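PDB 3NQP: SusD superfamily protein from Bacteroides fragilis NCTC 9343, which probably binds glycans at the outer membrane, as other SusD-family lipoproteins do, to support their uptake by the bacterium. Local coordinates for residues 30-35 with 121-126; 97-102 with 115-120; 138-143 with 164-169; 176-181 with 198-203. All blocks are in the same frame, centred on the assembly; numbering follows the deposited sequence. Where two conformers were deposited one is given.

Contact 1: residues 30-35 with 121-126. With EDO (1,2-ethanediol), chain G.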
loop_
_atom_site.group_PDB
_atom_site.type_symbol
_atom_site.label_atom_id
_atom_site.label_comp_id
_atom_site.label_asym_id
_atom_site.label_seq_id
_atom_site.Cartn_x
_atom_site.Cartn_y
_atom_site.Cartn_z
ATOM N N GLY A 30 15.336 -15.898 -1.910
ATOM C CA GLY A 30 14.380 -16.157 -2.994
ATOM C C GLY A 30 12.980 -15.771 -2.590
ATOM O O GLY A 30 12.250 -15.183 -3.373
ATOM N N ILE A 31 12.582 -16.166 -1.394
ATOM C CA ILE A 31 11.265 -15.762 -0.852
ATOM C C ILE A 31 11.125 -14.231 -0.904
ATOM O O ILE A 31 10.073 -13.706 -1.294
ATOM C CB ILE A 31 11.026 -16.290 0.585
ATOM C CG1 ILE A 31 10.659 -17.794 0.573
ATOM C CG2 ILE A 31 9.939 -15.407 1.330
ATOM C CD1 ILE A 31 10.857 -18.506 1.947
ATOM N N HIS A 32 12.178 -13.506 -0.529
ATOM C CA HIS A 32 12.081 -12.044 -0.565
ATOM C C HIS A 32 12.028 -11.443 -1.991
ATOM O O HIS A 32 11.402 -10.427 -2.209
ATOM C CB HIS A 32 13.163 -11.381 0.310
ATOM C CG HIS A 32 12.867 -11.479 1.769
ATOM N ND1 HIS A 32 13.101 -12.630 2.500
ATOM C CD2 HIS A 32 12.287 -10.601 2.619
ATOM C CE1 HIS A 32 12.689 -12.447 3.739
ATOM N NE2 HIS A 32 12.210 -11.217 3.844
ATOM N N LYS A 33 12.699 -12.066 -2.953
ATOM C CA LYS A 33 12.702 -11.549 -4.312
ATOM C C LYS A 33 11.330 -11.837 -4.961
ATOM O O LYS A 33 10.855 -11.075 -5.786
ATOM C CB LYS A 33 13.851 -12.130 -5.132
ATOM C CG LYS A 33 15.261 -11.717 -4.577
ATOM C CD LYS A 33 16.380 -11.955 -5.567
ATOM C CE LYS A 33 17.783 -11.538 -5.011
ATOM N NZ LYS A 33 17.742 -10.596 -3.807
ATOM N N HIS A 34 10.701 -12.943 -4.591
ATOM C CA HIS A 34 9.370 -13.248 -5.102
ATOM C C HIS A 34 8.367 -12.294 -4.476
ATOM O O HIS A 34 7.348 -11.959 -5.090
ATOM C CB HIS A 34 8.976 -14.700 -4.787
ATOM C CG HIS A 34 9.556 -15.710 -5.729
ATOM N ND1 HIS A 34 10.061 -16.924 -5.303
ATOM C CD2 HIS A 34 9.708 -15.695 -7.073
ATOM C CE1 HIS A 34 10.502 -17.609 -6.343
ATOM N NE2 HIS A 34 10.299 -16.887 -7.430
ATOM N N LEU A 35 8.639 -11.868 -3.244
ATOM C CA LEU A 35 7.799 -10.884 -2.597
ATOM C C LEU A 35 7.994 -9.553 -3.351
ATOM O O LEU A 35 7.012 -8.861 -3.614
ATOM C CB LEU A 35 8.156 -10.708 -1.126
ATOM C CG LEU A 35 7.410 -9.685 -0.299
ATOM C CD1 LEU A 35 5.933 -10.160 -0.137
ATOM C CD2 LEU A 35 8.101 -9.468 1.039
ATOM N N TYR A 121 6.473 -17.190 8.630
ATOM C CA TYR A 121 5.089 -17.131 9.137
ATOM C C TYR A 121 4.485 -15.751 9.000
ATOM O O TYR A 121 3.307 -15.623 8.671
ATOM C CB TYR A 121 5.025 -17.564 10.582
ATOM C CG TYR A 121 5.043 -19.059 10.803
ATOM C CD1 TYR A 121 3.849 -19.798 10.756
ATOM C CD2 TYR A 121 6.211 -19.738 11.123
ATOM C CE1 TYR A 121 3.824 -21.156 11.005
ATOM C CE2 TYR A 121 6.188 -21.131 11.349
ATOM C CZ TYR A 121 4.983 -21.813 11.307
ATOM O OH TYR A 121 4.923 -23.153 11.555
ATOM N N GLY A 122 5.290 -14.709 9.219
ATOM C CA GLY A 122 4.843 -13.354 8.972
ATOM C C GLY A 122 4.404 -13.125 7.533
ATOM O O GLY A 122 3.399 -12.453 7.265
ATOM N N LEU A 123 5.199 -13.612 6.597
ATOM C CA LEU A 123 4.929 -13.428 5.187
ATOM C C LEU A 123 3.759 -14.260 4.725
ATOM O O LEU A 123 3.023 -13.848 3.811
ATOM C CB LEU A 123 6.172 -13.763 4.360
ATOM C CG LEU A 123 7.307 -12.743 4.432
ATOM C CD1 LEU A 123 8.541 -13.257 3.614
ATOM C CD2 LEU A 123 6.911 -11.336 3.969
ATOM N N ARG A 124 3.521 -15.401 5.367
ATOM C CA ARG A 124 2.358 -16.188 4.979
ATOM C C ARG A 124 1.076 -15.454 5.421
ATOM O O ARG A 124 0.100 -15.411 4.661
ATOM C CB ARG A 124 2.365 -17.598 5.530
ATOM C CG ARG A 124 1.303 -18.467 4.885
ATOM C CD ARG A 124 1.595 -19.951 5.177
ATOM N NE ARG A 124 1.395 -20.262 6.593
ATOM C CZ ARG A 124 1.561 -21.474 7.122
ATOM N NH1 ARG A 124 1.962 -22.490 6.361
ATOM N NH2 ARG A 124 1.307 -21.680 8.401
ATOM N N ALA A 125 1.104 -14.834 6.601
ATOM C CA ALA A 125 0.040 -13.934 7.020
ATOM C C ALA A 125 -0.149 -12.775 6.021
ATOM O O ALA A 125 -1.262 -12.374 5.713
ATOM C CB ALA A 125 0.347 -13.345 8.417
ATOM N N PHE A 126 0.962 -12.178 5.605
ATOM C CA PHE A 126 0.927 -11.042 4.718
ATOM C C PHE A 126 0.173 -11.371 3.433
ATOM O O PHE A 126 -0.705 -10.629 3.018
ATOM C CB PHE A 126 2.346 -10.593 4.405
ATOM C CG PHE A 126 2.417 -9.503 3.397
ATOM C CD1 PHE A 126 2.312 -8.188 3.790
ATOM C CD2 PHE A 126 2.600 -9.793 2.066
ATOM C CE1 PHE A 126 2.384 -7.182 2.874
ATOM C CE2 PHE A 126 2.674 -8.786 1.126
ATOM C CZ PHE A 126 2.560 -7.469 1.539
HETATM C C1 EDO G . 17.205 -7.879 -1.413
HETATM O O1 EDO G . 17.021 -8.152 -2.818
HETATM C C2 EDO G . 16.167 -8.643 -0.602
HETATM O O2 EDO G . 16.416 -10.045 -0.775
#
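The helical segments 30-35 and 121-126 run nearly parallel, 21° apart in direction, with axes approaching to 12.1 Å. At that spacing the backbones stay well separated; they are nearest at Leu35 and Leu123, 8.7 Å between CA atoms, and the side chains of these and neighbouring residues bridge the gap.

Leu123 is the central piece. Its two methyls divide the work: CD1 presses on Ile31 CG2 at 3.4 Å, tighter than usual for two carbons, while CD2 meets Leu35 CD2 at 3.7 Å. The same CD1 lies over one face of the His32 imidazole, offset toward the rim. Leu35 has CG anti to its backbone N (chi1 178°), which sends its fork across to helix 110-135; CD1 then reaches Phe126 CE2 at 3.8 Å.

Both ring nitrogens of His32 are bonded: ND1 to Ile28 O within its own helix and NE2 to Trp198 N. On another side of helix 21-37, Lys33 NZ donates to O1 of a 1,2-ethanediol, probably from the crystallisation liquor, at 2.7 Å.

Between the two segments the adhesion is therefore apolar and buried, part of the N-terminal helical core of this SusD-like protein, with the histidine ring held in a fixed rotation by bonds at both nitrogens.

Contact 2: residues 97-102 with 115-120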
loop_
_atom_site.group_PDB
_atom_site.type_symbol
_atom_site.label_atom_id
_atom_site.label_comp_id
_atom_site.label_asym_id
_atom_site.label_seq_id
_atom_site.Cartn_x
_atom_site.Cartn_y
_atom_site.Cartn_z
ATOM N N LEU A 97 6.695 -24.920 2.128
ATOM C CA LEU A 97 7.816 -25.827 1.972
ATOM C C LEU A 97 8.958 -25.424 2.906
ATOM O O LEU A 97 9.571 -26.257 3.533
ATOM C CB LEU A 97 8.296 -25.810 0.510
ATOM C CG LEU A 97 9.365 -26.834 0.104
ATOM C CD1 LEU A 97 8.870 -28.246 0.415
ATOM C CD2 LEU A 97 9.715 -26.701 -1.384
ATOM N N PHE A 98 9.261 -24.134 2.986
ATOM C CA PHE A 98 10.308 -23.703 3.898
ATOM C C PHE A 98 9.992 -24.111 5.337
ATOM O O PHE A 98 10.876 -24.579 6.068
ATOM C CB PHE A 98 10.535 -22.218 3.821
ATOM C CG PHE A 98 11.730 -21.742 4.616
ATOM C CD1 PHE A 98 12.985 -21.615 4.021
ATOM C CD2 PHE A 98 11.599 -21.379 5.943
ATOM C CE1 PHE A 98 14.077 -21.140 4.755
ATOM C CE2 PHE A 98 12.702 -20.929 6.679
ATOM C CZ PHE A 98 13.948 -20.840 6.073
ATOM N N ILE A 99 8.743 -23.919 5.748
ATOM C CA ILE A 99 8.357 -24.203 7.119
ATOM C C ILE A 99 8.496 -25.700 7.402
ATOM O O ILE A 99 9.125 -26.093 8.389
ATOM C CB ILE A 99 6.927 -23.738 7.431
ATOM C CG1 ILE A 99 6.868 -22.201 7.461
ATOM C CG2 ILE A 99 6.458 -24.317 8.726
ATOM C CD1 ILE A 99 5.412 -21.643 7.608
ATOM N N ALA A 100 7.932 -26.515 6.515
ATOM C CA ALA A 100 8.068 -27.985 6.589
ATOM C C ALA A 100 9.551 -28.412 6.685
ATOM O O ALA A 100 9.920 -29.205 7.535
ATOM C CB ALA A 100 7.378 -28.647 5.357
ATOM N N ARG A 101 10.416 -27.862 5.852
ATOM C CA ARG A 101 11.826 -28.301 5.880
ATOM C C ARG A 101 12.665 -27.816 7.046
ATOM O O ARG A 101 13.610 -28.494 7.463
ATOM C CB ARG A 101 12.543 -27.902 4.603
ATOM C CG ARG A 101 12.072 -28.685 3.380
ATOM C CD ARG A 101 13.113 -28.542 2.266
ATOM N NE ARG A 101 12.540 -28.539 0.924
ATOM C CZ ARG A 101 13.235 -28.728 -0.200
ATOM N NH1 ARG A 101 14.550 -28.960 -0.166
ATOM N NH2 ARG A 101 12.606 -28.706 -1.375
ATOM N N VAL A 102 12.362 -26.630 7.541
ATOM C CA VAL A 102 13.241 -25.948 8.473
ATOM C C VAL A 102 12.806 -26.120 9.948
ATOM O O VAL A 102 13.642 -26.041 10.832
ATOM C CB VAL A 102 13.395 -24.456 8.078
ATOM C CG1 VAL A 102 14.006 -23.651 9.209
ATOM C CG2 VAL A 102 14.204 -24.336 6.814
ATOM N N PHE A 115 14.602 -16.812 13.613
ATOM C CA PHE A 115 14.464 -15.559 12.849
ATOM C C PHE A 115 13.818 -15.803 11.501
ATOM O O PHE A 115 12.893 -15.093 11.108
ATOM C CB PHE A 115 15.792 -14.836 12.663
ATOM C CG PHE A 115 15.604 -13.428 12.181
ATOM C CD1 PHE A 115 15.293 -12.433 13.080
ATOM C CD2 PHE A 115 15.651 -13.123 10.840
ATOM C CE1 PHE A 115 15.075 -11.152 12.646
ATOM C CE2 PHE A 115 15.418 -11.820 10.412
ATOM C CZ PHE A 115 15.148 -10.857 11.322
ATOM N N TYR A 116 14.309 -16.829 10.805
ATOM C CA TYR A 116 13.782 -17.232 9.521
ATOM C C TYR A 116 12.336 -17.691 9.637
ATOM O O TYR A 116 11.502 -17.312 8.817
ATOM C CB TYR A 116 14.642 -18.328 8.888
ATOM C CG TYR A 116 15.985 -17.879 8.319
ATOM C CD1 TYR A 116 16.318 -16.532 8.207
ATOM C CD2 TYR A 116 16.910 -18.821 7.876
ATOM C CE1 TYR A 116 17.536 -16.120 7.656
ATOM C CE2 TYR A 116 18.136 -18.422 7.292
ATOM C CZ TYR A 116 18.440 -17.075 7.202
ATOM O OH TYR A 116 19.617 -16.686 6.650
ATOM N N LEU A 117 12.016 -18.469 10.659
ATOM C CA LEU A 117 10.626 -18.938 10.793
ATOM C C LEU A 117 9.702 -17.732 11.135
ATOM O O LEU A 117 8.609 -17.613 10.601
ATOM C CB LEU A 117 10.511 -20.095 11.785
ATOM C CG LEU A 117 11.093 -21.404 11.238
ATOM C CD1 LEU A 117 11.164 -22.479 12.305
ATOM C CD2 LEU A 117 10.321 -21.862 9.973
ATOM N N GLY A 118 10.173 -16.794 11.949
ATOM C CA GLY A 118 9.428 -15.579 12.197
ATOM C C GLY A 118 9.119 -14.877 10.889
ATOM O O GLY A 118 8.007 -14.384 10.669
ATOM N N GLU A 119 10.090 -14.849 9.993
ATOM C CA GLU A 119 9.911 -14.109 8.739
ATOM C C GLU A 119 8.854 -14.836 7.902
ATOM O O GLU A 119 7.947 -14.196 7.360
ATOM C CB GLU A 119 11.210 -13.974 7.953
ATOM C CG GLU A 119 12.217 -13.034 8.589
ATOM C CD GLU A 119 13.454 -12.809 7.749
ATOM O OE1 GLU A 119 14.039 -13.796 7.315
ATOM O OE2 GLU A 119 13.875 -11.632 7.538
ATOM N N VAL A 120 8.954 -16.167 7.829
ATOM C CA VAL A 120 8.175 -16.910 6.865
ATOM C C VAL A 120 6.716 -17.032 7.330
ATOM O O VAL A 120 5.822 -16.925 6.527
ATOM C CB VAL A 120 8.823 -18.269 6.522
ATOM C CG1 VAL A 120 7.881 -19.122 5.736
ATOM C CG2 VAL A 120 10.157 -18.017 5.742
#
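Phe98 swings its ring toward Tyr116 and Val120 because CG stands anti to the backbone N (chi1 -173°), and Val120 answers with CG1 anti to its own N (chi1 169°), leaving CG2 to face the ring. The setting is an antiparallel helix pair: helix 89-102 and helix 110-135, joined by a short connection, form a helical hairpin in the N-terminal part of the SusD-like fold. The local segments make an angle of 154° with axes 10.3 Å apart, and Ile99 and Leu117 bring their CA atoms to 6.8 Å.

Carbon atoms meet the Phe98 ring at several points. Val120 CG2 touches CD2 at 3.7 Å, and Tyr116 CB meets CZ at 3.8 Å, both approaching obliquely. Leu117 CD2 comes to the ring edge, near its plane, while Val102 CG2 of the same helix as Phe98 sits over the centre of one face. Tyr116 itself directs its hydroxyl elsewhere, to a hydrogen bond with Thr25 OG1 on helix 21-37, whose Tyr27 also packs on Phe98.

Next to Phe98, Ile99 and Val120 run alongside each other, pointing opposite ways, and Ile99 also packs against Tyr121 and Arg124. The two branches of Val120 thus serve different neighbours: CG2 is given to the phenyl ring, and CG1 lies 3.7 Å from Ile99 CG1.

Contact 3: residues 138-143 with 164-169; sequences VPLRLT and KEVMTQ
Leu140 and Leu142 reach from an irregular segment onto helix 163-181, where Val166 and Gln169 receive them. Leu140 CD1 rests against the backbone at Glu165 O (3.7 Å), and its CD2 lies 4.1 Å from Gln169 CB. Leu142 and Gln169 extend toward each other, with Leu142 CD1 3.3 Å from Gln169 OE1 and CD2 alongside the amide carbon. Gln169 bends at chi2 (61°), which turns its amide toward that leucine. At the other end Val138 CG2 touches Val166 CG2 at 3.9 Å, the two side chains lying nearly perpendicular.

Further out, Gln169 NE2 is bonded to Asp173 OD2, which steadies the amide. The irregular segment is held by Arg141 O, bonded to both Tyr128 OH and Asn96 ND2, and by backbone bonds between Val138 and Ser161. The arrangement is that of an irregular part of the connection between helices 110-135 and 163-181, packed back on the second helix of the alpha-helical SusD-like fold.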
loop_
_atom_site.group_PDB
_atom_site.type_symbol
_atom_site.label_atom_id
_atom_site.label_comp_id
_atom_site.label_asym_id
_atom_site.label_seq_id
_atom_site.Cartn_x
_atom_site.Cartn_y
_atom_site.Cartn_z
ATOM N N VAL A 138 -10.796 -17.876 0.349
ATOM C CA VAL A 138 -9.890 -18.415 -0.672
ATOM C C VAL A 138 -9.439 -19.807 -0.224
ATOM O O VAL A 138 -9.572 -20.151 0.962
ATOM C CB VAL A 138 -8.610 -17.556 -0.851
ATOM C CG1 VAL A 138 -8.945 -16.134 -1.409
ATOM C CG2 VAL A 138 -7.784 -17.534 0.452
ATOM N N PRO A 139 -8.889 -20.618 -1.144
ATOM C CA PRO A 139 -8.346 -21.924 -0.739
ATOM C C PRO A 139 -7.275 -21.765 0.321
ATOM O O PRO A 139 -6.454 -20.849 0.218
ATOM C CB PRO A 139 -7.711 -22.449 -2.027
ATOM C CG PRO A 139 -8.430 -21.763 -3.124
ATOM C CD PRO A 139 -8.740 -20.399 -2.593
ATOM N N LEU A 140 -7.280 -22.603 1.357
ATOM C CA LEU A 140 -6.230 -22.529 2.371
ATOM C C LEU A 140 -5.159 -23.587 2.107
ATOM O O LEU A 140 -5.237 -24.711 2.633
ATOM C CB LEU A 140 -6.787 -22.698 3.796
ATOM C CG LEU A 140 -7.281 -21.467 4.509
ATOM C CD1 LEU A 140 -7.868 -21.872 5.895
ATOM C CD2 LEU A 140 -6.120 -20.372 4.608
ATOM N N ARG A 141 -4.169 -23.213 1.299
ATOM C CA ARG A 141 -3.005 -24.057 1.022
ATOM C C ARG A 141 -1.944 -23.833 2.075
ATOM O O ARG A 141 -1.319 -22.760 2.136
ATOM C CB ARG A 141 -2.434 -23.759 -0.367
ATOM C CG ARG A 141 -3.457 -23.966 -1.464
ATOM C CD ARG A 141 -2.875 -24.352 -2.819
ATOM N NE ARG A 141 -3.852 -25.094 -3.632
ATOM C CZ ARG A 141 -4.804 -24.539 -4.384
ATOM N NH1 ARG A 141 -4.946 -23.207 -4.456
ATOM N NH2 ARG A 141 -5.629 -25.324 -5.074
ATOM N N LEU A 142 -1.739 -24.859 2.903
ATOM C CA LEU A 142 -0.797 -24.798 4.024
ATOM C C LEU A 142 0.293 -25.911 4.027
ATOM O O LEU A 142 1.264 -25.819 4.767
ATOM C CB LEU A 142 -1.577 -24.837 5.357
ATOM C CG LEU A 142 -2.644 -23.751 5.539
ATOM C CD1 LEU A 142 -3.493 -23.964 6.823
ATOM C CD2 LEU A 142 -1.955 -22.366 5.515
ATOM N N THR A 143 0.108 -26.951 3.220
ATOM C CA THR A 143 1.034 -28.080 3.165
ATOM C C THR A 143 1.303 -28.410 1.718
ATOM O O THR A 143 2.325 -27.983 1.191
ATOM C CB THR A 143 0.452 -29.309 3.887
ATOM O OG1 THR A 143 -0.790 -29.671 3.277
ATOM C CG2 THR A 143 0.213 -29.001 5.400
ATOM N N LYS A 164 -13.818 -16.290 7.732
ATOM C CA LYS A 164 -13.425 -16.597 9.112
ATOM C C LYS A 164 -12.307 -17.630 9.193
ATOM O O LYS A 164 -11.367 -17.456 9.982
ATOM C CB LYS A 164 -14.610 -17.064 9.963
ATOM C CG LYS A 164 -14.188 -17.592 11.340
ATOM C CD LYS A 164 -13.675 -16.496 12.268
ATOM C CE LYS A 164 -13.723 -16.975 13.738
ATOM N NZ LYS A 164 -13.135 -16.034 14.723
ATOM N N GLU A 165 -12.405 -18.709 8.408
ATOM C CA GLU A 165 -11.359 -19.741 8.420
ATOM C C GLU A 165 -10.016 -19.153 7.962
ATOM O O GLU A 165 -8.986 -19.475 8.553
ATOM C CB GLU A 165 -11.716 -20.923 7.538
ATOM C CG GLU A 165 -12.882 -21.757 8.099
ATOM C CD GLU A 165 -13.380 -22.805 7.124
ATOM O OE1 GLU A 165 -13.532 -22.549 5.937
ATOM O OE2 GLU A 165 -13.656 -23.908 7.572
ATOM N N VAL A 166 -10.042 -18.321 6.908
ATOM C CA VAL A 166 -8.809 -17.667 6.378
ATOM C C VAL A 166 -8.196 -16.749 7.452
ATOM O O VAL A 166 -6.964 -16.753 7.680
ATOM C CB VAL A 166 -9.083 -16.899 5.077
ATOM C CG1 VAL A 166 -7.878 -16.100 4.624
ATOM C CG2 VAL A 166 -9.536 -17.895 3.954
HETATM N N MSE A 167 -9.047 -15.964 8.120
HETATM C CA MSE A 167 -8.559 -15.025 9.149
HETATM C C MSE A 167 -8.059 -15.768 10.385
HETATM O O MSE A 167 -7.122 -15.337 11.048
HETATM C CB MSE A 167 -9.659 -14.063 9.588
HETATM C CG MSE A 167 -9.157 -12.947 10.515
HETATM SE SE MSE A 167 -7.589 -11.956 9.943
HETATM C CE MSE A 167 -8.324 -10.906 8.515
ATOM N N THR A 168 -8.691 -16.874 10.716
ATOM C CA THR A 168 -8.167 -17.701 11.817
ATOM C C THR A 168 -6.709 -18.084 11.525
ATOM O O THR A 168 -5.856 -17.997 12.415
ATOM C CB THR A 168 -9.076 -18.905 12.075
ATOM O OG1 THR A 168 -10.320 -18.381 12.544
ATOM C CG2 THR A 168 -8.491 -19.863 13.106
ATOM N N GLN A 169 -6.416 -18.432 10.274
ATOM C CA GLN A 169 -5.105 -18.851 9.883
ATOM C C GLN A 169 -4.139 -17.694 9.884
ATOM O O GLN A 169 -2.985 -17.836 10.319
ATOM C CB GLN A 169 -5.112 -19.434 8.477
ATOM C CG GLN A 169 -3.724 -19.960 8.039
ATOM C CD GLN A 169 -3.212 -21.080 8.922
ATOM O OE1 GLN A 169 -3.977 -21.932 9.361
ATOM N NE2 GLN A 169 -1.900 -21.088 9.177
#

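Contact 4: residues 176-181 with 198-203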
loop_
_atom_site.group_PDB
_atom_site.type_symbol
_atom_site.label_atom_id
_atom_site.label_comp_id
_atom_site.label_asym_id
_atom_site.label_seq_id
_atom_site.Cartn_x
_atom_site.Cartn_y
_atom_site.Cartn_z
ATOM N N LYS A 176 2.431 -17.047 15.654
ATOM C CA LYS A 176 3.598 -17.916 15.525
ATOM C C LYS A 176 4.825 -17.073 15.118
ATOM O O LYS A 176 5.902 -17.283 15.635
ATOM C CB LYS A 176 3.335 -19.009 14.519
ATOM C CG LYS A 176 4.111 -20.288 14.756
ATOM C CD LYS A 176 3.680 -21.074 15.968
ATOM C CE LYS A 176 4.277 -22.508 15.934
ATOM N NZ LYS A 176 4.858 -22.933 17.232
ATOM N N SER A 177 4.633 -16.120 14.196
ATOM C CA SER A 177 5.697 -15.168 13.804
ATOM C C SER A 177 6.261 -14.497 15.048
ATOM O O SER A 177 7.466 -14.508 15.227
ATOM C CB SER A 177 5.244 -14.145 12.749
ATOM O OG SER A 177 6.304 -13.197 12.380
HETATM N N MSE A 178 5.415 -13.947 15.904
HETATM C CA MSE A 178 5.908 -13.275 17.130
HETATM C C MSE A 178 6.590 -14.309 18.055
HETATM O O MSE A 178 7.585 -14.016 18.744
HETATM C CB MSE A 178 4.785 -12.541 17.872
HETATM C CG MSE A 178 4.025 -11.519 17.101
HETATM SE SE MSE A 178 5.286 -10.034 16.730
HETATM C CE MSE A 178 5.572 -9.511 18.551
ATOM N N GLU A 179 6.056 -15.530 18.098
ATOM C CA GLU A 179 6.623 -16.497 19.005
ATOM C C GLU A 179 8.045 -16.825 18.602
ATOM O O GLU A 179 8.935 -16.906 19.436
ATOM C CB GLU A 179 5.755 -17.758 19.031
ATOM C CG GLU A 179 6.156 -18.799 20.021
ATOM C CD GLU A 179 5.263 -20.042 19.889
ATOM O OE1 GLU A 179 4.051 -19.883 19.592
ATOM O OE2 GLU A 179 5.787 -21.163 20.033
ATOM N N TYR A 180 8.271 -16.980 17.307
ATOM C CA TYR A 180 9.607 -17.267 16.814
ATOM C C TYR A 180 10.558 -16.075 16.938
ATOM O O TYR A 180 11.696 -16.257 17.308
ATOM C CB TYR A 180 9.568 -17.775 15.356
ATOM C CG TYR A 180 9.240 -19.225 15.206
ATOM C CD1 TYR A 180 10.129 -20.208 15.616
ATOM C CD2 TYR A 180 8.047 -19.622 14.617
ATOM C CE1 TYR A 180 9.853 -21.537 15.467
ATOM C CE2 TYR A 180 7.756 -20.965 14.457
ATOM C CZ TYR A 180 8.647 -21.921 14.881
ATOM O OH TYR A 180 8.315 -23.251 14.708
ATOM N N PHE A 181 10.110 -14.872 16.611
ATOM C CA PHE A 181 10.978 -13.691 16.716
ATOM C C PHE A 181 11.416 -13.434 18.188
ATOM O O PHE A 181 12.512 -12.910 18.452
ATOM C CB PHE A 181 10.253 -12.461 16.176
ATOM C CG PHE A 181 10.312 -12.287 14.652
ATOM C CD1 PHE A 181 11.508 -12.327 13.978
ATOM C CD2 PHE A 181 9.171 -11.963 13.931
ATOM C CE1 PHE A 181 11.560 -12.111 12.608
ATOM C CE2 PHE A 181 9.213 -11.790 12.577
ATOM C CZ PHE A 181 10.428 -11.876 11.908
ATOM N N TRP A 198 11.995 -9.187 6.212
ATOM C CA TRP A 198 10.896 -9.090 7.156
ATOM C C TRP A 198 11.430 -9.213 8.572
ATOM O O TRP A 198 12.453 -9.867 8.795
ATOM C CB TRP A 198 9.864 -10.177 6.847
ATOM C CG TRP A 198 8.528 -9.979 7.535
ATOM C CD1 TRP A 198 8.165 -10.470 8.739
ATOM C CD2 TRP A 198 7.430 -9.206 7.070
ATOM N NE1 TRP A 198 6.891 -10.093 9.042
ATOM C CE2 TRP A 198 6.408 -9.324 8.024
ATOM C CE3 TRP A 198 7.189 -8.454 5.910
ATOM C CZ2 TRP A 198 5.157 -8.739 7.866
ATOM C CZ3 TRP A 198 5.950 -7.857 5.774
ATOM C CH2 TRP A 198 4.966 -7.985 6.746
ATOM N N SER A 199 10.786 -8.531 9.516
ATOM C CA SER A 199 11.320 -8.360 10.869
ATOM C C SER A 199 10.177 -8.447 11.855
ATOM O O SER A 199 9.009 -8.433 11.460
ATOM C CB SER A 199 11.985 -6.982 11.006
ATOM O OG SER A 199 11.005 -5.917 10.814
ATOM N N LYS A 200 10.519 -8.470 13.135
ATOM C CA LYS A 200 9.524 -8.439 14.221
ATOM C C LYS A 200 8.644 -7.190 14.163
ATOM O O LYS A 200 7.403 -7.254 14.280
ATOM C CB LYS A 200 10.215 -8.576 15.563
ATOM C CG LYS A 200 9.279 -8.730 16.754
ATOM C CD LYS A 200 10.066 -8.623 18.024
ATOM C CE LYS A 200 9.176 -8.405 19.173
ATOM N NZ LYS A 200 9.852 -8.501 20.437
ATOM N N ALA A 201 9.261 -6.043 13.959
ATOM C CA ALA A 201 8.491 -4.821 13.775
ATOM C C ALA A 201 7.462 -4.931 12.644
ATOM O O ALA A 201 6.373 -4.428 12.729
ATOM C CB ALA A 201 9.410 -3.684 13.524
ATOM N N ALA A 202 7.854 -5.545 11.551
ATOM C CA ALA A 202 6.991 -5.688 10.411
ATOM C C ALA A 202 5.787 -6.549 10.762
ATOM O O ALA A 202 4.638 -6.218 10.363
ATOM C CB ALA A 202 7.771 -6.280 9.215
ATOM N N THR A 203 6.030 -7.639 11.501
ATOM C CA THR A 203 4.935 -8.464 11.993
ATOM C C THR A 203 4.005 -7.664 12.916
ATOM O O THR A 203 2.754 -7.795 12.845
ATOM C CB THR A 203 5.416 -9.737 12.688
ATOM O OG1 THR A 203 5.949 -10.622 11.701
ATOM C CG2 THR A 203 4.221 -10.467 13.448
#
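Thr203 OG1 is held from two sides: it donates to Ser177 OG at 2.7 Å and accepts from Trp198 NE1 at 2.9 Å. The indole bond is nearly straight, 162° at the hydrogen, with the oxygen close to the ring plane. Ser177 OG, anti to its backbone N (chi1 179°), is bonded to Gly118 O, so a buried polar chain runs from the indole through two hydroxyls to the backbone of helix 110-135.

These groups join the C-terminal end of helix 163-181 to the start of helix 200-216, successive helices of the SusD-like helical fold. Ser199 is the N-cap of the latter, its side chain accepting from Ala202 N at 3.3 Å. Phe181 lies against this first turn: Lys200 N sits over the middle of the ring, 3.5 Å above its plane, and Lys200 CB makes a CH-pi contact over the face, 4.2 Å from the centroid. Trp198 CD1 and Thr203 OG1 come to the ring's edge.

Selenomethionine Met178, bent at chi2 and chi3, touches Thr203 CG2 with SE at 3.5 Å and crosses the extended Lys200 chain nearly perpendicularly, its CE 3.8 Å from Lys200 CE. Lys200 NZ hydrogen-bonds to Gly182 O and Asn185 OD1.

Overall arrangement
Helix 110-135 links the first two contacts, whose centres lie 10 Å apart: contact 2 uses one part of it and contact 1 the next, with Ile31 CD1 meeting Val120 CG2 at 3.9 Å. Contact 4 lies about 12 Å from each, centre to centre, and is tied to both by one hydrogen bond each and by packing, Leu123 CD2 on Trp198 CE3 at 3.5 Å and Leu117 CD1 on Tyr180 CE1 at 3.6 Å. Contact 3 shares helix 163-181 with contact 4, yet their centres are 19 Å apart; it touches contact 1 through Arg124, which packs on Gln169. Together they join helices 21-37, 89-102, 110-135, 163-181 and 200-216, and the loop at 138-143. The ethanediol sits beside contact 1.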